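PDB 3H96: F420-H2 Dependent Reductase A from Mycobacterium smegmatis str. MC2 155, which belongs to a family of F420H2-dependent reductases from mycobacteria that degrade aflatoxins, and probably couples the redox chemistry of coenzyme F420 to that of quinones. Local coordinates for residues A66-A69 and G70-S73; P75-Y78 and Y79-T83; V89-T93 and E94-V98; R110-S113 and E114-R118. All coordinates share one frame; numbering follows the deposited sequence. Where two conformers were deposited one is given.

Contact 1 (A66-A69 and G70-S73)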
loop_
_atom_site.group_PDB
_atom_site.type_symbol
_atom_site.label_atom_id
_atom_site.label_comp_id
_atom_site.label_asym_id
_atom_site.label_seq_id
_atom_site.Cartn_x
_atom_site.Cartn_y
_atom_site.Cartn_z
ATOM N N ALA A 66 4.512 -1.937 -2.788
ATOM C CA ALA A 66 3.982 -2.779 -3.882
ATOM C C ALA A 66 4.597 -4.183 -3.885
ATOM O O ALA A 66 5.230 -4.598 -4.868
ATOM C CB ALA A 66 4.167 -2.057 -5.245
ATOM N N SER A 67 4.446 -4.884 -2.772
ATOM C CA SER A 67 5.195 -6.096 -2.469
ATOM C C SER A 67 4.648 -7.357 -3.161
ATOM O O SER A 67 5.415 -8.230 -3.610
ATOM C CB SER A 67 5.169 -6.282 -0.940
ATOM O OG SER A 67 3.849 -6.163 -0.435
ATOM N N LYS A 68 3.332 -7.439 -3.275
ATOM C CA LYS A 68 2.686 -8.601 -3.913
ATOM C C LYS A 68 3.303 -9.935 -3.415
ATOM O O LYS A 68 3.621 -10.828 -4.204
ATOM C CB LYS A 68 2.741 -8.501 -5.455
ATOM C CG LYS A 68 1.816 -9.508 -6.120
ATOM C CD LYS A 68 1.342 -9.015 -7.454
ATOM C CE LYS A 68 2.035 -9.657 -8.592
ATOM N NZ LYS A 68 1.221 -10.789 -9.101
ATOM N N ALA A 69 3.523 -9.997 -2.105
ATOM C CA ALA A 69 4.080 -11.172 -1.421
ATOM C C ALA A 69 5.373 -11.659 -2.080
ATOM O O ALA A 69 5.646 -12.876 -2.113
ATOM C CB ALA A 69 3.008 -12.339 -1.402
ATOM N N GLY A 70 6.157 -10.741 -2.631
ATOM C CA GLY A 70 7.485 -11.146 -3.123
ATOM C C GLY A 70 7.381 -11.934 -4.440
ATOM O O GLY A 70 8.305 -12.652 -4.820
ATOM N N ALA A 71 6.278 -11.749 -5.146
ATOM C CA ALA A 71 6.153 -12.300 -6.494
ATOM C C ALA A 71 7.089 -11.600 -7.459
ATOM O O ALA A 71 7.616 -10.491 -7.217
ATOM C CB ALA A 71 4.671 -12.224 -7.022
ATOM N N ALA A 72 7.214 -12.219 -8.606
ATOM C CA ALA A 72 8.082 -11.744 -9.654
ATOM C C ALA A 72 7.737 -10.395 -10.229
ATOM O O ALA A 72 8.642 -9.628 -10.569
ATOM C CB ALA A 72 8.200 -12.811 -10.768
ATOM N N SER A 73 6.450 -10.082 -10.284
ATOM C CA SER A 73 5.972 -8.859 -10.933
ATOM C C SER A 73 5.395 -7.846 -9.915
ATOM O O SER A 73 4.918 -8.244 -8.881
ATOM C CB SER A 73 4.904 -9.213 -11.963
ATOM O OG SER A 73 5.556 -9.572 -13.182
#
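S67 and G70 are held together by the backbone at the compact end of this loop, which leads from strand 61-65 toward helix 76-84. The amide of G70 reaches back to the carbonyl oxygen of its partner, G70 N to S67 O 2.8 Å, and the next amide repeats the step with A71 N to K68 O at 3.0 Å. In each case the donor stands well above the plane of the carbonyl it meets. K68, A69 and G70 all have positive phi, so the chain coils in the left-handed sense through three successive residues. The buried G70, with phi at 75°, takes this conformation without a side chain to accommodate. A71 adds its methyl to this part, CB lying 3.3 Å from K68 O. R133 donates to the carbonyls of A66, S67 and A71, so S67 O serves both G70 N and the arginine.

The solvent side has no such directed bonds. K68 starts with CG beside its own carbonyl carbon (chi1 -167°) and then bends at chi3, which lays its chain past A71, CG to CB 4.0 Å, and carries CE to within 3.2 Å of S73 O. This exposed chain thus meets both partners through carbon atoms alone. A69 and S73 are likewise exposed, S73 taking part through its carbonyl oxygen. The whole is an example of two overlapping beta turns of the left-handed, type I'/III' kind, set in a strand-to-helix connection, with R133 bonded to three of its carbonyls.

Contact 2 (P75-Y78 and Y79-T83)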
loop_
_atom_site.group_PDB
_atom_site.type_symbol
_atom_site.label_atom_id
_atom_site.label_comp_id
_atom_site.label_asym_id
_atom_site.label_seq_id
_atom_site.Cartn_x
_atom_site.Cartn_y
_atom_site.Cartn_z
ATOM N N PRO A 75 2.404 -5.467 -8.595
ATOM C CA PRO A 75 0.921 -5.560 -8.648
ATOM C C PRO A 75 0.271 -4.521 -9.567
ATOM O O PRO A 75 0.824 -3.430 -9.779
ATOM C CB PRO A 75 0.496 -5.368 -7.180
ATOM C CG PRO A 75 1.608 -4.467 -6.585
ATOM C CD PRO A 75 2.906 -4.882 -7.337
ATOM N N ALA A 76 -0.908 -4.841 -10.116
ATOM C CA ALA A 76 -1.561 -3.952 -11.010
ATOM C C ALA A 76 -1.822 -2.613 -10.317
ATOM O O ALA A 76 -1.696 -1.578 -10.965
ATOM C CB ALA A 76 -2.934 -4.534 -11.562
ATOM N N TRP A 77 -2.213 -2.604 -9.041
ATOM C CA TRP A 77 -2.503 -1.290 -8.400
ATOM C C TRP A 77 -1.342 -0.246 -8.447
ATOM O O TRP A 77 -1.549 0.969 -8.548
ATOM C CB TRP A 77 -3.058 -1.462 -6.998
ATOM C CG TRP A 77 -2.131 -2.063 -5.975
ATOM C CD1 TRP A 77 -2.131 -3.385 -5.539
ATOM C CD2 TRP A 77 -1.099 -1.397 -5.255
ATOM N NE1 TRP A 77 -1.144 -3.550 -4.566
ATOM C CE2 TRP A 77 -0.497 -2.353 -4.399
ATOM C CE3 TRP A 77 -0.607 -0.082 -5.249
ATOM C CZ2 TRP A 77 0.515 -2.025 -3.527
ATOM C CZ3 TRP A 77 0.429 0.229 -4.423
ATOM C CH2 TRP A 77 0.981 -0.733 -3.546
ATOM N N TYR A 78 -0.109 -0.746 -8.443
ATOM C CA TYR A 78 1.080 0.077 -8.478
ATOM C C TYR A 78 1.053 0.931 -9.745
ATOM O O TYR A 78 1.142 2.158 -9.652
ATOM C CB TYR A 78 2.353 -0.791 -8.371
ATOM C CG TYR A 78 3.598 -0.051 -8.844
ATOM C CD1 TYR A 78 4.162 0.966 -8.082
ATOM C CD2 TYR A 78 4.191 -0.353 -10.085
ATOM C CE1 TYR A 78 5.246 1.697 -8.558
ATOM C CE2 TYR A 78 5.299 0.380 -10.568
ATOM C CZ TYR A 78 5.815 1.383 -9.793
ATOM O OH TYR A 78 6.897 2.093 -10.218
ATOM N N TYR A 79 0.864 0.298 -10.922
ATOM C CA TYR A 79 0.851 0.997 -12.211
ATOM C C TYR A 79 -0.375 1.882 -12.263
ATOM O O TYR A 79 -0.351 2.956 -12.881
ATOM C CB TYR A 79 0.797 -0.028 -13.373
ATOM C CG TYR A 79 2.071 -0.812 -13.417
ATOM C CD1 TYR A 79 3.272 -0.207 -13.853
ATOM C CD2 TYR A 79 2.109 -2.096 -12.975
ATOM C CE1 TYR A 79 4.454 -0.915 -13.871
ATOM C CE2 TYR A 79 3.253 -2.816 -12.983
ATOM C CZ TYR A 79 4.422 -2.235 -13.441
ATOM O OH TYR A 79 5.582 -2.927 -13.395
ATOM N N ASN A 80 -1.486 1.393 -11.698
ATOM C CA ASN A 80 -2.727 2.194 -11.718
ATOM C C ASN A 80 -2.525 3.518 -10.982
ATOM O O ASN A 80 -2.898 4.594 -11.482
ATOM C CB ASN A 80 -3.828 1.399 -11.044
ATOM C CG ASN A 80 -4.291 0.201 -11.906
ATOM O OD1 ASN A 80 -3.844 0.023 -13.021
ATOM N ND2 ASN A 80 -5.142 -0.625 -11.357
ATOM N N LEU A 81 -1.936 3.447 -9.781
ATOM C CA LEU A 81 -1.710 4.673 -8.992
ATOM C C LEU A 81 -0.710 5.655 -9.625
ATOM O O LEU A 81 -1.022 6.844 -9.745
ATOM C CB LEU A 81 -1.308 4.332 -7.559
ATOM C CG LEU A 81 -2.370 3.651 -6.668
ATOM C CD1 LEU A 81 -1.838 3.543 -5.202
ATOM C CD2 LEU A 81 -3.604 4.550 -6.701
ATOM N N THR A 82 0.452 5.161 -10.085
ATOM C CA THR A 82 1.490 6.040 -10.595
ATOM C C THR A 82 1.047 6.605 -11.954
ATOM O O THR A 82 1.537 7.657 -12.382
ATOM C CB THR A 82 2.796 5.301 -10.790
ATOM O OG1 THR A 82 2.596 4.194 -11.712
ATOM C CG2 THR A 82 3.392 4.827 -9.398
ATOM N N THR A 83 0.166 5.882 -12.647
ATOM C CA THR A 83 -0.411 6.402 -13.877
ATOM C C THR A 83 -1.399 7.529 -13.596
ATOM O O THR A 83 -1.331 8.609 -14.218
ATOM C CB THR A 83 -1.081 5.323 -14.732
ATOM O OG1 THR A 83 -0.077 4.436 -15.242
ATOM C CG2 THR A 83 -1.815 6.007 -15.910
#
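Y78 and Y79 meet because their first torsions differ: at 162° the Y78 ring lies beside its own carbonyl carbon, whereas at -67° the Y79 ring lies beside its backbone N. Consecutive rings on one helix thereby form a T-shaped pair, the edge of Y78 directed at the face of Y79 with centroids 4.9 Å apart and planes at 71°. Y78 CD2 sits over the centre of the Y79 ring, and Y78 CE2 comes 3.6 Å from Y79 CE1. One turn on, T82 presents both branches to Y78: CG2 packs on Y78 CE1 at 3.7 Å, while OG1 donates to Y78 O at 3.2 Å. That carbonyl also accepts the helical amide, T82 N to Y78 O 3.1 Å, and is thus gripped twice. The next carbonyl is also held by two donors, T83 N and T83 OG1 (OG1 to Y79 O 2.8 Å), which approach from opposite faces of its plane. On another side of the helix, W77 CE3 touches L81 CD1 at 3.8 Å.

The polar ends are tied down by other parts of the chain: Y78 OH by E102, Y79 OH by N74, and the N80 amide by H37 and the backbone of R40. Helix 76-84 is seated through W77, Y78, L81 and T82 on L138 of strand 137-142, with W77 extending to T48 and M50 of strand 45-51 and L81 to V35 and H37 of strand 32-38.

Contact 3 (V89-T93 and E94-V98)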
loop_
_atom_site.group_PDB
_atom_site.type_symbol
_atom_site.label_atom_id
_atom_site.label_comp_id
_atom_site.label_asym_id
_atom_site.label_seq_id
_atom_site.Cartn_x
_atom_site.Cartn_y
_atom_site.Cartn_z
ATOM N N VAL A 89 -8.485 7.074 -0.797
ATOM C CA VAL A 89 -8.243 5.997 0.159
ATOM C C VAL A 89 -9.200 6.067 1.376
ATOM O O VAL A 89 -9.682 7.154 1.729
ATOM C CB VAL A 89 -6.769 6.083 0.760
ATOM C CG1 VAL A 89 -5.683 5.891 -0.349
ATOM C CG2 VAL A 89 -6.534 7.397 1.491
ATOM N N GLU A 90 -9.405 4.930 2.033
ATOM C CA GLU A 90 -9.993 4.915 3.351
ATOM C C GLU A 90 -8.899 4.535 4.355
ATOM O O GLU A 90 -8.221 3.547 4.201
ATOM C CB GLU A 90 -11.191 3.978 3.416
ATOM C CG GLU A 90 -12.170 4.251 2.268
ATOM C CD GLU A 90 -13.227 3.163 2.092
ATOM O OE1 GLU A 90 -13.912 2.826 3.079
ATOM O OE2 GLU A 90 -13.393 2.678 0.940
ATOM N N VAL A 91 -8.729 5.365 5.372
ATOM C CA VAL A 91 -7.743 5.147 6.439
ATOM C C VAL A 91 -8.523 5.478 7.716
ATOM O O VAL A 91 -9.135 6.525 7.796
ATOM C CB VAL A 91 -6.494 6.084 6.292
ATOM C CG1 VAL A 91 -5.487 5.782 7.421
ATOM C CG2 VAL A 91 -5.815 5.890 4.916
ATOM N N GLY A 92 -8.525 4.565 8.699
ATOM C CA GLY A 92 -9.212 4.809 9.953
ATOM C C GLY A 92 -10.695 4.871 9.618
ATOM O O GLY A 92 -11.184 4.055 8.857
ATOM N N THR A 93 -11.373 5.896 10.105
ATOM C CA THR A 93 -12.783 6.079 9.785
ATOM C C THR A 93 -12.939 7.058 8.636
ATOM O O THR A 93 -14.031 7.420 8.287
ATOM C CB THR A 93 -13.536 6.619 11.023
ATOM O OG1 THR A 93 -12.861 7.823 11.491
ATOM C CG2 THR A 93 -13.515 5.542 12.146
ATOM N N GLU A 94 -11.828 7.475 8.031
ATOM C CA GLU A 94 -11.867 8.521 7.002
ATOM C C GLU A 94 -11.792 8.037 5.546
ATOM O O GLU A 94 -11.514 6.869 5.276
ATOM C CB GLU A 94 -10.767 9.556 7.260
ATOM C CG GLU A 94 -10.919 10.308 8.571
ATOM C CD GLU A 94 -9.967 11.484 8.682
ATOM O OE1 GLU A 94 -8.832 11.288 9.163
ATOM O OE2 GLU A 94 -10.355 12.603 8.287
ATOM N N THR A 95 -12.040 8.964 4.619
ATOM C CA THR A 95 -11.969 8.708 3.175
ATOM C C THR A 95 -11.544 10.044 2.644
ATOM O O THR A 95 -12.153 11.048 2.980
ATOM C CB THR A 95 -13.356 8.404 2.604
ATOM O OG1 THR A 95 -13.890 7.259 3.285
ATOM C CG2 THR A 95 -13.301 8.135 1.049
ATOM N N TYR A 96 -10.442 10.076 1.906
ATOM C CA TYR A 96 -9.938 11.319 1.381
ATOM C C TYR A 96 -9.130 11.118 0.096
ATOM O O TYR A 96 -8.646 9.978 -0.241
ATOM C CB TYR A 96 -9.150 12.092 2.473
ATOM C CG TYR A 96 -8.001 11.314 3.075
ATOM C CD1 TYR A 96 -8.159 10.652 4.304
ATOM C CD2 TYR A 96 -6.753 11.228 2.412
ATOM C CE1 TYR A 96 -7.077 9.899 4.862
ATOM C CE2 TYR A 96 -5.663 10.488 2.980
ATOM C CZ TYR A 96 -5.846 9.853 4.208
ATOM O OH TYR A 96 -4.807 9.094 4.769
ATOM N N ALA A 97 -8.933 12.222 -0.614
ATOM C CA ALA A 97 -8.159 12.196 -1.847
ATOM C C ALA A 97 -6.645 12.182 -1.491
ATOM O O ALA A 97 -6.252 12.680 -0.411
ATOM C CB ALA A 97 -8.543 13.462 -2.708
ATOM N N VAL A 98 -5.810 11.593 -2.371
ATOM C CA VAL A 98 -4.386 11.615 -2.179
ATOM C C VAL A 98 -3.633 11.886 -3.486
ATOM O O VAL A 98 -4.097 11.479 -4.591
ATOM C CB VAL A 98 -3.906 10.290 -1.537
ATOM C CG1 VAL A 98 -2.514 10.127 -1.771
ATOM C CG2 VAL A 98 -4.156 10.285 0.005
HETATM O O HOH W 1 -7.621 8.575 8.962
HETATM O O HOH W 2 -14.673 6.705 5.751
#
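V89 lays one methyl over the face of the Y96 ring in a CH-pi contact, CG2 standing 3.9 Å from the ring centroid and displaced toward the rim. V91, on the same side of the sheet, brings its own CG2 to 3.4 Å from Y96 OH, so that V89 lies over the ring face and V91 meets its hydroxyl end, obliquely. The ring is brought back toward the first strand because CG of Y96 stands between its backbone N and carbonyl carbon, chi1 57°. On the reverse side, E90 and T95 run side by side, with E90 CG next to T95 OG1.

The backbone beneath fixes this arrangement. V89 and Y96 are a hydrogen-bonded antiparallel pair, joined by V89 N to Y96 O and Y96 N to V89 O, both 3.0 Å. E90 and T95 form the non-hydrogen-bonded pair between, where T95 CA approaches V89 O at 3.1 Å in a CA-H...O contact. V91 and E94 make the last hydrogen-bonded pair, E94 N to V91 O being 2.9 Å. This is a beta hairpin closed by a type II' turn, G92 and T93 at its corners; G92 takes the positive phi of 66° that the first corner requires. Strands 86-91 and 94-103 are thereby neighbours in the antiparallel sheet of this PNPOX-like fold.

Farther out, one water donates to V91 O and to E94 OE1, whereas another links T93 O to T95 OG1. The carboxylate of E94 is also paired with R142 on strand 137-142, and that of E90 with R17 of the N-terminal helix.

Contact 4 (R110-S113 and E114-R118)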
loop_
_atom_site.group_PDB
_atom_site.type_symbol
_atom_site.label_atom_id
_atom_site.label_comp_id
_atom_site.label_asym_id
_atom_site.label_seq_id
_atom_site.Cartn_x
_atom_site.Cartn_y
_atom_site.Cartn_z
ATOM N N ARG A 110 15.194 3.346 3.375
ATOM C CA ARG A 110 14.966 3.592 4.748
ATOM C C ARG A 110 13.538 3.306 5.155
ATOM O O ARG A 110 13.312 2.728 6.204
ATOM C CB ARG A 110 15.552 4.918 5.291
ATOM C CG ARG A 110 14.808 6.112 4.983
ATOM C CD ARG A 110 15.252 7.295 5.842
ATOM N NE ARG A 110 15.014 8.546 5.124
ATOM C CZ ARG A 110 13.807 9.024 4.833
ATOM N NH1 ARG A 110 12.729 8.361 5.204
ATOM N NH2 ARG A 110 13.683 10.172 4.168
ATOM N N ILE A 111 12.568 3.688 4.320
ATOM C CA ILE A 111 11.159 3.453 4.672
ATOM C C ILE A 111 10.885 1.924 4.598
ATOM O O ILE A 111 10.278 1.362 5.509
ATOM C CB ILE A 111 10.250 4.227 3.762
ATOM C CG1 ILE A 111 10.391 5.739 4.032
ATOM C CG2 ILE A 111 8.764 3.756 3.829
ATOM C CD1 ILE A 111 10.078 6.511 2.770
ATOM N N TYR A 112 11.405 1.261 3.551
ATOM C CA TYR A 112 11.266 -0.172 3.495
ATOM C C TYR A 112 11.915 -0.817 4.711
ATOM O O TYR A 112 11.328 -1.718 5.280
ATOM C CB TYR A 112 11.886 -0.771 2.215
ATOM C CG TYR A 112 11.254 -2.110 1.901
ATOM C CD1 TYR A 112 11.712 -3.291 2.518
ATOM C CD2 TYR A 112 10.154 -2.187 1.014
ATOM C CE1 TYR A 112 11.094 -4.518 2.257
ATOM C CE2 TYR A 112 9.540 -3.399 0.711
ATOM C CZ TYR A 112 10.044 -4.568 1.367
ATOM O OH TYR A 112 9.480 -5.775 1.117
ATOM N N SER A 113 13.118 -0.383 5.131
ATOM C CA SER A 113 13.722 -1.004 6.323
ATOM C C SER A 113 12.881 -0.881 7.564
ATOM O O SER A 113 12.860 -1.786 8.324
ATOM C CB SER A 113 15.111 -0.462 6.683
ATOM O OG SER A 113 15.840 -0.475 5.492
ATOM N N GLU A 114 12.192 0.237 7.764
ATOM C CA GLU A 114 11.323 0.404 8.959
ATOM C C GLU A 114 10.135 -0.545 8.859
ATOM O O GLU A 114 9.750 -1.233 9.820
ATOM C CB GLU A 114 10.866 1.887 9.117
ATOM C CG GLU A 114 9.981 2.179 10.377
ATOM C CD GLU A 114 10.671 1.765 11.718
ATOM O OE1 GLU A 114 9.969 1.421 12.719
ATOM O OE2 GLU A 114 11.918 1.730 11.744
ATOM N N GLN A 115 9.557 -0.633 7.668
ATOM C CA GLN A 115 8.452 -1.583 7.501
ATOM C C GLN A 115 8.890 -3.029 7.799
ATOM O O GLN A 115 8.197 -3.772 8.523
ATOM C CB GLN A 115 7.894 -1.501 6.083
ATOM C CG GLN A 115 6.638 -2.453 5.840
ATOM C CD GLN A 115 5.384 -2.136 6.679
ATOM O OE1 GLN A 115 4.345 -2.866 6.594
ATOM N NE2 GLN A 115 5.448 -1.124 7.490
ATOM N N ALA A 116 10.046 -3.414 7.250
ATOM C CA ALA A 116 10.594 -4.775 7.452
ATOM C C ALA A 116 11.002 -5.046 8.899
ATOM O O ALA A 116 10.988 -6.212 9.380
ATOM C CB ALA A 116 11.814 -5.033 6.517
ATOM N N ARG A 117 11.390 -3.982 9.605
ATOM C CA ARG A 117 11.685 -4.052 11.025
ATOM C C ARG A 117 10.421 -4.426 11.817
ATOM O O ARG A 117 10.490 -5.243 12.707
ATOM C CB ARG A 117 12.271 -2.738 11.533
ATOM C CG ARG A 117 12.691 -2.809 13.007
ATOM C CD ARG A 117 13.499 -1.605 13.416
ATOM N NE ARG A 117 12.845 -0.533 14.220
ATOM C CZ ARG A 117 11.556 -0.350 14.568
ATOM N NH1 ARG A 117 11.195 0.677 15.329
ATOM N NH2 ARG A 117 10.615 -1.140 14.111
ATOM N N ARG A 118 9.297 -3.804 11.474
ATOM C CA ARG A 118 8.013 -4.024 12.133
ATOM C C ARG A 118 7.396 -5.337 11.692
ATOM O O ARG A 118 6.817 -6.041 12.487
ATOM C CB ARG A 118 7.048 -2.888 11.786
ATOM C CG ARG A 118 7.478 -1.612 12.393
ATOM C CD ARG A 118 6.596 -0.416 11.969
ATOM N NE ARG A 118 7.177 0.734 12.643
ATOM C CZ ARG A 118 6.517 1.745 13.180
ATOM N NH1 ARG A 118 5.178 1.813 13.106
ATOM N NH2 ARG A 118 7.229 2.724 13.751
#
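The Y112 ring is met obliquely by the methyl of A116 one turn along the helix, CE1 to CB 4.4 Å. At the far end of the ring, Y112 OH is hydrogen-bonded to the carbonyl of F122, and F122 also touches A116. Two guanidinium groups, of R117 and R118, share the carboxylate of E114 in quite different ways. Over one face of R117, E114 OE2 sits above the centre of the group, and OE1 approaches R117 NH1 at 3.0 Å from well outside the guanidinium plane, so attraction between charges, with no directed N-H, holds this pair. R118 instead offers its edge. Both NE and NH2 turn to E114 OE1, nearly in the guanidinium plane; R118 NE uses the anti lone pair of E114 OE1 at 2.9 Å with a fairly straight N-H (161°), while NH2 is more bent at 3.2 Å. E114 reaches them by a kink at chi2 (57°), which sends its carboxylate toward the later residues.

The supporting frame is the regular i to i+4 ladder across the two segments: E114 N to R110 O is 3.1 Å, Q115 N to I111 O 3.0 Å and R117 N to S113 O 2.9 Å. Earlier side chains have partners back along the chain, S113 OG the carbonyl of D109, and R110 the carboxylate of D107.

With two arginines on one carboxylate, E114 probably stays ionised, and the positive groups gathered at the last turn of helix 105-118 would be favourable to the partial negative charge of that helix end.

How the contacts relate
Contacts 1 and 2 are directly joined: A66 CA packs on W77 CZ2 at 3.6 Å and K68 CD on P75 CA at 3.7 Å, so the left-handed turn abuts the start of helix 76-84. Contact 4 does not touch contact 1, though their nearest atoms are about 5 Å apart; F122 and Y125 of helix 121-128 pack against both. Contact 3 is more remote, its nearest atoms about 7 Å from contact 2 and its centre about 24 Å from that of contact 1, across the middle of the chain. Strand 32-38 packs against both contacts 2 and 3. Contacts 2 and 4 lie on opposite sides of the chain's centre, their own centres about 21 Å apart.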